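Side-chain contacts in uncharacterized protein (Magnetospirillum magneticum AMB-1, PDB 5MU5), which probably glycosylates flagellin as a Maf-type glycosyltransferase and is involved in formation of the bacterial flagellum: residues T269-P274 / A523-S528; K292-R297 / Q507-K512; R297-S302 / D516-D521. One frame throughout, in Å; residues are numbered along the deposited sequence.

Interaction 1 of 3, residues T269-P274 / A523-S528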
# COMPACT_ATOMS: atom_id res chain seq x y z
N THR A 269 -7.42 -21.76 -19.91
CA THR A 269 -8.15 -23.01 -19.67
C THR A 269 -7.81 -23.68 -18.35
O THR A 269 -6.77 -23.44 -17.76
CB THR A 269 -7.90 -24.02 -20.81
OG1 THR A 269 -6.50 -24.23 -20.97
CG2 THR A 269 -8.49 -23.51 -22.13
N GLN A 270 -8.70 -24.56 -17.94
CA GLN A 270 -8.63 -25.23 -16.66
C GLN A 270 -7.93 -26.57 -16.76
O GLN A 270 -8.03 -27.25 -17.77
CB GLN A 270 -10.03 -25.50 -16.13
CG GLN A 270 -10.90 -24.27 -15.99
CD GLN A 270 -12.27 -24.63 -15.40
OE1 GLN A 270 -12.40 -25.61 -14.65
NE2 GLN A 270 -13.28 -23.84 -15.74
N LEU A 271 -7.25 -26.95 -15.69
CA LEU A 271 -6.60 -28.24 -15.61
C LEU A 271 -7.37 -29.00 -14.55
O LEU A 271 -7.76 -28.43 -13.53
CB LEU A 271 -5.14 -28.06 -15.20
CG LEU A 271 -4.37 -27.12 -16.12
CD1 LEU A 271 -2.99 -26.81 -15.56
CD2 LEU A 271 -4.26 -27.70 -17.52
N HIS A 272 -7.62 -30.27 -14.79
CA HIS A 272 -8.38 -31.08 -13.85
C HIS A 272 -7.55 -31.86 -12.83
O HIS A 272 -8.11 -32.39 -11.90
CB HIS A 272 -9.32 -32.01 -14.61
CG HIS A 272 -10.39 -31.28 -15.36
ND1 HIS A 272 -10.39 -31.17 -16.74
CD2 HIS A 272 -11.46 -30.58 -14.93
CE1 HIS A 272 -11.43 -30.45 -17.12
NE2 HIS A 272 -12.10 -30.08 -16.04
N THR A 273 -6.24 -31.94 -12.98
CA THR A 273 -5.43 -32.60 -11.96
C THR A 273 -5.50 -31.74 -10.69
O THR A 273 -5.35 -30.52 -10.75
CB THR A 273 -3.96 -32.73 -12.37
OG1 THR A 273 -3.88 -33.41 -13.61
CG2 THR A 273 -3.17 -33.52 -11.35
N PRO A 274 -5.73 -32.37 -9.54
CA PRO A 274 -5.73 -31.56 -8.34
C PRO A 274 -4.33 -31.12 -7.96
O PRO A 274 -3.36 -31.74 -8.34
CB PRO A 274 -6.32 -32.48 -7.26
CG PRO A 274 -6.36 -33.83 -7.83
CD PRO A 274 -5.98 -33.79 -9.28
N ALA A 523 2.46 -31.30 -18.67
CA ALA A 523 2.87 -30.96 -20.02
C ALA A 523 2.23 -29.63 -20.46
O ALA A 523 2.89 -28.78 -21.04
CB ALA A 523 2.51 -32.09 -20.97
N LYS A 524 0.95 -29.43 -20.15
CA LYS A 524 0.28 -28.14 -20.47
C LYS A 524 0.94 -26.98 -19.75
O LYS A 524 1.27 -25.96 -20.34
CB LYS A 524 -1.20 -28.18 -20.10
CG LYS A 524 -2.00 -29.10 -20.99
CD LYS A 524 -3.48 -29.11 -20.67
CE LYS A 524 -4.19 -29.79 -21.82
NZ LYS A 524 -5.58 -30.16 -21.46
N VAL A 525 1.16 -27.14 -18.47
CA VAL A 525 1.82 -26.12 -17.69
C VAL A 525 3.18 -25.78 -18.31
O VAL A 525 3.48 -24.63 -18.59
CB VAL A 525 2.01 -26.59 -16.24
CG1 VAL A 525 3.03 -25.72 -15.51
CG2 VAL A 525 0.66 -26.59 -15.52
N ARG A 526 3.98 -26.81 -18.54
CA ARG A 526 5.32 -26.66 -19.07
C ARG A 526 5.31 -25.96 -20.43
O ARG A 526 6.16 -25.13 -20.71
CB ARG A 526 5.91 -28.05 -19.20
CG ARG A 526 7.34 -28.08 -19.63
CD ARG A 526 8.21 -27.83 -18.44
NE ARG A 526 9.56 -27.45 -18.85
CZ ARG A 526 10.48 -27.00 -18.01
NH1 ARG A 526 10.18 -26.90 -16.71
NH2 ARG A 526 11.68 -26.67 -18.46
N ALA A 527 4.34 -26.30 -21.27
CA ALA A 527 4.23 -25.68 -22.58
C ALA A 527 3.85 -24.21 -22.49
O ALA A 527 4.13 -23.48 -23.40
CB ALA A 527 3.21 -26.42 -23.45
N SER A 528 3.22 -23.79 -21.39
CA SER A 528 2.78 -22.38 -21.23
C SER A 528 3.90 -21.44 -20.73
O SER A 528 3.83 -20.22 -20.91
CB SER A 528 1.58 -22.30 -20.30
OG SER A 528 1.98 -22.59 -18.96

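Interaction 2 of 3, residues K292-R297 / Q507-K512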
# COMPACT_ATOMS: atom_id res chain seq x y z
N LYS A 292 1.64 -38.39 0.59
CA LYS A 292 2.57 -39.37 0.02
C LYS A 292 1.85 -40.38 -0.86
O LYS A 292 2.29 -40.65 -1.97
CB LYS A 292 3.32 -40.10 1.12
CG LYS A 292 4.47 -40.93 0.60
CD LYS A 292 5.45 -41.27 1.70
CE LYS A 292 6.67 -41.94 1.08
NZ LYS A 292 7.62 -42.42 2.11
N ALA A 293 0.72 -40.87 -0.38
CA ALA A 293 -0.09 -41.86 -1.11
C ALA A 293 -0.74 -41.28 -2.36
O ALA A 293 -1.16 -42.04 -3.22
CB ALA A 293 -1.16 -42.43 -0.19
N ASN A 294 -0.81 -39.97 -2.47
CA ASN A 294 -1.45 -39.34 -3.62
C ASN A 294 -0.52 -38.56 -4.55
O ASN A 294 -0.96 -38.08 -5.58
CB ASN A 294 -2.57 -38.42 -3.13
CG ASN A 294 -3.78 -39.19 -2.67
OD1 ASN A 294 -4.62 -39.57 -3.48
ND2 ASN A 294 -3.89 -39.41 -1.37
N GLN A 295 0.76 -38.46 -4.22
CA GLN A 295 1.65 -37.61 -5.01
C GLN A 295 1.78 -38.05 -6.45
O GLN A 295 2.13 -37.24 -7.32
CB GLN A 295 3.05 -37.50 -4.38
CG GLN A 295 3.90 -38.74 -4.53
CD GLN A 295 5.27 -38.53 -3.92
OE1 GLN A 295 5.95 -37.57 -4.25
NE2 GLN A 295 5.66 -39.42 -3.03
N ASP A 296 1.49 -39.32 -6.73
CA ASP A 296 1.54 -39.81 -8.10
C ASP A 296 0.43 -39.22 -9.02
O ASP A 296 0.62 -39.18 -10.25
CB ASP A 296 1.54 -41.34 -8.14
CG ASP A 296 0.29 -41.95 -7.55
OD1 ASP A 296 -0.39 -41.29 -6.72
OD2 ASP A 296 -0.01 -43.12 -7.89
N ARG A 297 -0.68 -38.76 -8.43
CA ARG A 297 -1.79 -38.20 -9.19
C ARG A 297 -2.26 -36.79 -8.76
O ARG A 297 -3.37 -36.36 -9.09
CB ARG A 297 -2.97 -39.16 -9.19
CG ARG A 297 -3.61 -39.40 -7.83
CD ARG A 297 -4.60 -40.54 -7.95
NE ARG A 297 -4.92 -41.13 -6.65
CZ ARG A 297 -4.11 -41.94 -5.97
NH1 ARG A 297 -2.90 -42.26 -6.44
NH2 ARG A 297 -4.50 -42.42 -4.79
N GLN A 507 -8.20 -37.64 5.81
CA GLN A 507 -8.72 -39.00 5.72
C GLN A 507 -9.94 -39.10 4.80
O GLN A 507 -10.27 -40.17 4.34
CB GLN A 507 -9.10 -39.53 7.09
CG GLN A 507 -7.96 -39.60 8.07
CD GLN A 507 -8.36 -40.41 9.29
OE1 GLN A 507 -8.59 -41.62 9.19
NE2 GLN A 507 -8.46 -39.75 10.44
N SER A 508 -10.63 -38.00 4.55
CA SER A 508 -11.81 -38.02 3.66
C SER A 508 -11.46 -37.67 2.23
O SER A 508 -12.32 -37.74 1.37
CB SER A 508 -12.86 -37.03 4.14
OG SER A 508 -13.38 -37.41 5.40
N LEU A 509 -10.21 -37.30 1.98
CA LEU A 509 -9.78 -36.91 0.65
C LEU A 509 -9.82 -38.09 -0.31
O LEU A 509 -9.22 -39.11 -0.03
CB LEU A 509 -8.37 -36.34 0.72
CG LEU A 509 -7.66 -35.91 -0.56
CD1 LEU A 509 -6.68 -34.78 -0.27
CD2 LEU A 509 -6.94 -37.07 -1.23
N ARG A 510 -10.55 -37.95 -1.41
CA ARG A 510 -10.58 -38.96 -2.50
C ARG A 510 -10.41 -38.19 -3.79
O ARG A 510 -11.18 -37.27 -4.06
CB ARG A 510 -11.93 -39.71 -2.59
CG ARG A 510 -12.31 -40.57 -1.39
CD ARG A 510 -11.37 -41.76 -1.19
NE ARG A 510 -11.80 -42.59 -0.06
CZ ARG A 510 -11.63 -42.28 1.23
NH1 ARG A 510 -11.05 -41.14 1.60
NH2 ARG A 510 -12.07 -43.12 2.16
N LEU A 511 -9.43 -38.56 -4.60
CA LEU A 511 -9.18 -37.87 -5.85
C LEU A 511 -9.74 -38.68 -7.01
O LEU A 511 -9.85 -39.89 -6.93
CB LEU A 511 -7.68 -37.66 -6.03
CG LEU A 511 -6.98 -36.94 -4.88
CD1 LEU A 511 -5.48 -36.88 -5.19
CD2 LEU A 511 -7.55 -35.55 -4.66
N LYS A 512 -10.08 -37.99 -8.10
CA LYS A 512 -10.60 -38.64 -9.30
C LYS A 512 -9.51 -38.73 -10.38
O LYS A 512 -9.74 -39.24 -11.46
CB LYS A 512 -11.78 -37.83 -9.85
CG LYS A 512 -12.96 -37.72 -8.89
CD LYS A 512 -13.90 -36.58 -9.28
CE LYS A 512 -15.01 -36.40 -8.24
NZ LYS A 512 -15.47 -34.98 -8.22

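Interaction 3 of 3, residues R297-S302 / D516-D521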
# COMPACT_ATOMS: atom_id res chain seq x y z
N ARG A 297 -0.68 -38.76 -8.43
CA ARG A 297 -1.79 -38.20 -9.19
C ARG A 297 -2.26 -36.79 -8.76
O ARG A 297 -3.37 -36.36 -9.09
CB ARG A 297 -2.97 -39.16 -9.19
CG ARG A 297 -3.61 -39.40 -7.83
CD ARG A 297 -4.60 -40.54 -7.95
NE ARG A 297 -4.92 -41.13 -6.65
CZ ARG A 297 -4.11 -41.94 -5.97
NH1 ARG A 297 -2.90 -42.26 -6.44
NH2 ARG A 297 -4.50 -42.42 -4.79
N ALA A 298 -1.39 -36.07 -8.07
CA ALA A 298 -1.66 -34.67 -7.75
C ALA A 298 -0.39 -33.86 -7.94
O ALA A 298 0.71 -34.38 -7.78
CB ALA A 298 -2.15 -34.53 -6.32
N VAL A 299 -0.54 -32.58 -8.25
CA VAL A 299 0.63 -31.73 -8.41
C VAL A 299 0.99 -31.20 -7.03
O VAL A 299 0.12 -30.69 -6.35
CB VAL A 299 0.33 -30.60 -9.40
CG1 VAL A 299 1.44 -29.56 -9.40
CG2 VAL A 299 0.13 -31.23 -10.78
N ILE A 300 2.25 -31.37 -6.61
CA ILE A 300 2.69 -30.89 -5.31
C ILE A 300 3.37 -29.53 -5.45
O ILE A 300 4.39 -29.42 -6.13
CB ILE A 300 3.70 -31.83 -4.64
CG1 ILE A 300 3.19 -33.27 -4.59
CG2 ILE A 300 4.04 -31.33 -3.24
CD1 ILE A 300 1.86 -33.47 -3.92
N ILE A 301 2.77 -28.51 -4.85
CA ILE A 301 3.35 -27.18 -4.82
C ILE A 301 3.86 -26.95 -3.40
O ILE A 301 3.08 -26.89 -2.44
CB ILE A 301 2.32 -26.13 -5.24
CG1 ILE A 301 1.96 -26.35 -6.70
CG2 ILE A 301 2.89 -24.72 -5.06
CD1 ILE A 301 1.07 -25.30 -7.31
N SER A 302 5.18 -26.87 -3.28
CA SER A 302 5.84 -26.70 -2.01
C SER A 302 6.11 -25.23 -1.84
O SER A 302 6.71 -24.61 -2.69
CB SER A 302 7.18 -27.46 -2.00
OG SER A 302 7.86 -27.26 -0.76
N ASP A 516 -1.54 -40.43 -15.41
CA ASP A 516 -1.58 -39.94 -16.81
C ASP A 516 -2.15 -38.53 -16.91
O ASP A 516 -1.61 -37.69 -17.64
CB ASP A 516 -2.41 -40.88 -17.71
CG ASP A 516 -1.66 -42.17 -18.06
OD1 ASP A 516 -0.59 -42.40 -17.46
OD2 ASP A 516 -2.13 -42.94 -18.95
N MET A 517 -3.23 -38.27 -16.17
CA MET A 517 -3.86 -36.96 -16.13
C MET A 517 -2.86 -35.92 -15.61
O MET A 517 -2.73 -34.81 -16.18
CB MET A 517 -5.11 -37.00 -15.24
CG MET A 517 -5.94 -35.70 -15.26
SD MET A 517 -7.35 -35.68 -14.11
CE MET A 517 -8.28 -37.12 -14.69
N LYS A 518 -2.14 -36.29 -14.55
CA LYS A 518 -1.10 -35.45 -13.96
C LYS A 518 -0.03 -35.12 -15.00
O LYS A 518 0.34 -33.95 -15.14
CB LYS A 518 -0.44 -36.12 -12.75
CG LYS A 518 0.63 -35.26 -12.11
CD LYS A 518 1.33 -35.92 -10.94
CE LYS A 518 2.34 -34.94 -10.40
NZ LYS A 518 3.10 -35.48 -9.25
N ALA A 519 0.47 -36.14 -15.69
CA ALA A 519 1.50 -35.95 -16.73
C ALA A 519 1.00 -35.06 -17.85
O ALA A 519 1.74 -34.24 -18.37
CB ALA A 519 1.96 -37.27 -17.29
N LYS A 520 -0.27 -35.24 -18.21
CA LYS A 520 -0.89 -34.40 -19.24
C LYS A 520 -0.89 -32.95 -18.77
O LYS A 520 -0.39 -32.06 -19.45
CB LYS A 520 -2.31 -34.87 -19.52
CG LYS A 520 -3.02 -34.13 -20.64
CD LYS A 520 -4.42 -34.68 -20.84
CE LYS A 520 -5.20 -33.92 -21.91
NZ LYS A 520 -4.75 -34.19 -23.31
N ASP A 521 -1.43 -32.72 -17.58
CA ASP A 521 -1.53 -31.38 -17.04
C ASP A 521 -0.17 -30.71 -16.78
O ASP A 521 -0.05 -29.53 -17.03
CB ASP A 521 -2.44 -31.37 -15.81
CG ASP A 521 -3.93 -31.67 -16.18
OD1 ASP A 521 -4.27 -31.71 -17.40
OD2 ASP A 521 -4.76 -31.85 -15.25

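Interaction 1 of 3, residues T269-P274 / A523-S528
An apolar contact between a loop and a helix covers the amino-terminal ends of the parallel strands in the sheet of the MptE-like alpha/beta domain: Leu-271, in the loop leading into strand 275-278, lies against Lys-524 and Val-525 near the end of helix 515-528. The patch is small, with 127 Å² buried between 269-274 and 523-528, and the two methyls of one leucine do the work. Leu-271 CD2 rests on the aliphatic part of Lys-524, 3.5 Å from its CD, with CB a little farther off. These two side chains run alongside each other in opposite directions, so the lysine lays methylenes over the methyl while its extended chain continues toward the surface. The other branch, Leu-271 CD1, meets CG2 of Val-525 at 3.7 Å, and here the side chains cross nearly at right angles. In Leu-271, CG is turned anti to the carbonyl carbon (chi1 -55°), which carries the fork toward the helix and lets its two branches reach neighbouring helix residues. Val-525 has CG2 in the same relation to its own backbone, on the side of the leucine.

Around this patch the loop is anchored by a backbone bond between Leu-271 and Gly-405. Farther on, Arg-526 makes a salt bridge with Asp-363 and the Ser-528 carbonyl accepts from Gln-265 NE2, so the end of the helix is tied down as well. Its last turn is also knit together internally. Val-525 O takes two donors from one residue, Ser-528 N and Ser-528 OG. The hydroxyl is the nearer, Ser-528 OG to Val-525 O being 2.6 Å, and lies tilted only 15° from the carbonyl plane.

Interaction 2 of 3, residues K292-R297 / Q507-K512
Asn-294 and Leu-511 form the heart of this contact, the amide oxygen OD1 lying 3.3 Å from the leucine methyl CD1. That methyl also faces the amide carbon, with CG of Asn-294 3.8 Å from Leu-511 CD1, so the leucine covers the oxygen side of the amide. The nitrogen side goes to a second leucine: Leu-509 CD2 sits 3.8 Å from Asn-294 ND2, the two side chains passing in opposite directions. Arg-297 adds its aliphatic part, CG being 4.1 Å from Leu-511 CD1. The contact is thus a buried amide held between hydrocarbon groups, with packing rather than polar bonds between the segments.

The next shell explains how the amide and the arginine are placed. Asn-294 ND2 donates back to the carbonyl of Val-290 in its own helix, which should fix the turn of the amide and satisfies one of its N-H groups. With chi1 at 66°, CG of Arg-297 stands between its backbone N and carbonyl carbon, and the chain, extended from CG to NE, brings the guanidinium beside Asn-294. One guanidinium face then lies over CA of Asn-294, toward the rim, while Arg-297 NH1 makes a salt bridge with Asp-296 OD1 at 2.7 Å. The backbone closes the same turn, Arg-297 N bonding Asn-294 O.

On the other segment, Arg-510 starts away from the helix and steadies its own loop. Arg-510 NH1 donates to Gln-507 O at 3.0 Å. It also donates to Leu-509 O, from above that carbonyl's plane. Behind the leucines lie Phe-276 and Tyr-410, on strands 275-278 and 408-412. Helix 284-294 links the adjacent parallel strands 275-278 and 299-303, so loop 507-512 packs onto the helix-to-strand turn of a beta-alpha-beta crossover.

Interaction 3 of 3, residues R297-S302 / D516-D521
Lys-518 NZ is gripped by several groups at once where helix 515-528 meets the start of strand 299-303. Across the contact Lys-518 NZ donates to Ala-298 O at 3.0 Å, a weak bond. The same ammonium bonds the carbonyl of Gln-295 and makes a salt bridge with Asp-318 OD2, so two backbone oxygens and a carboxylate surround it.

The whole side chain is stretched out: CG is anti to the backbone N (chi1 -179°) and every later torsion is close to anti, which drives the amine straight off the helix to the strand. Its methylenes make close contacts on the way. Lys-518 CD passes 4.2 Å from Arg-297 CA. Lys-518 CE comes within 3.1 Å of Ala-298 O, so the oxygen lies beside the end of the chain. Farther back, CG of Lys-518 is 4.3 Å from Val-299 CG2, a looser apolar touch. The CB of Ala-298 points away from the helix, leaving its carbonyl to meet the lysine.

Asp-318 OD2 also accepts from the backbone N of Ile-300, which helps place this carboxylate beside the ammonium and joins the strand to its neighbour's entry. A methionine in place of Lys-518 would probably leave Asp-318 without its balancing charge and the carbonyls of Gln-295 and Ala-298 without the donor that ties them to the helix. Strand 299-303 runs parallel between strands 275-278 and 319-322, and a helix laid over the amino-terminal ends of such strands and joined to them by a long lysine is consistent with an alpha/beta fold in which later chain covers that end of the sheet.

In the fold
All three interactions gather at the amino-terminal ends of the parallel strands, where the chain after strand 502-503 returns over the sheet. Interactions 1 and 3 share helix 515-528, and their centres are about 9 Å apart; interaction 2 uses the loop before that helix and shares Arg-297 with interaction 3. Chemistry changes along the path: hydrocarbon contact with a solvent-facing lysine in interaction 1, leucines around a buried amide in interaction 2, and a charged amine among oxygens in interaction 3. Interaction 1 is buried, with an exposed lysine at its margin; the other two are partly buried. The Pro-274 O to Val-299 N bond (2.9 Å) joins interactions 1 and 3 through the sheet.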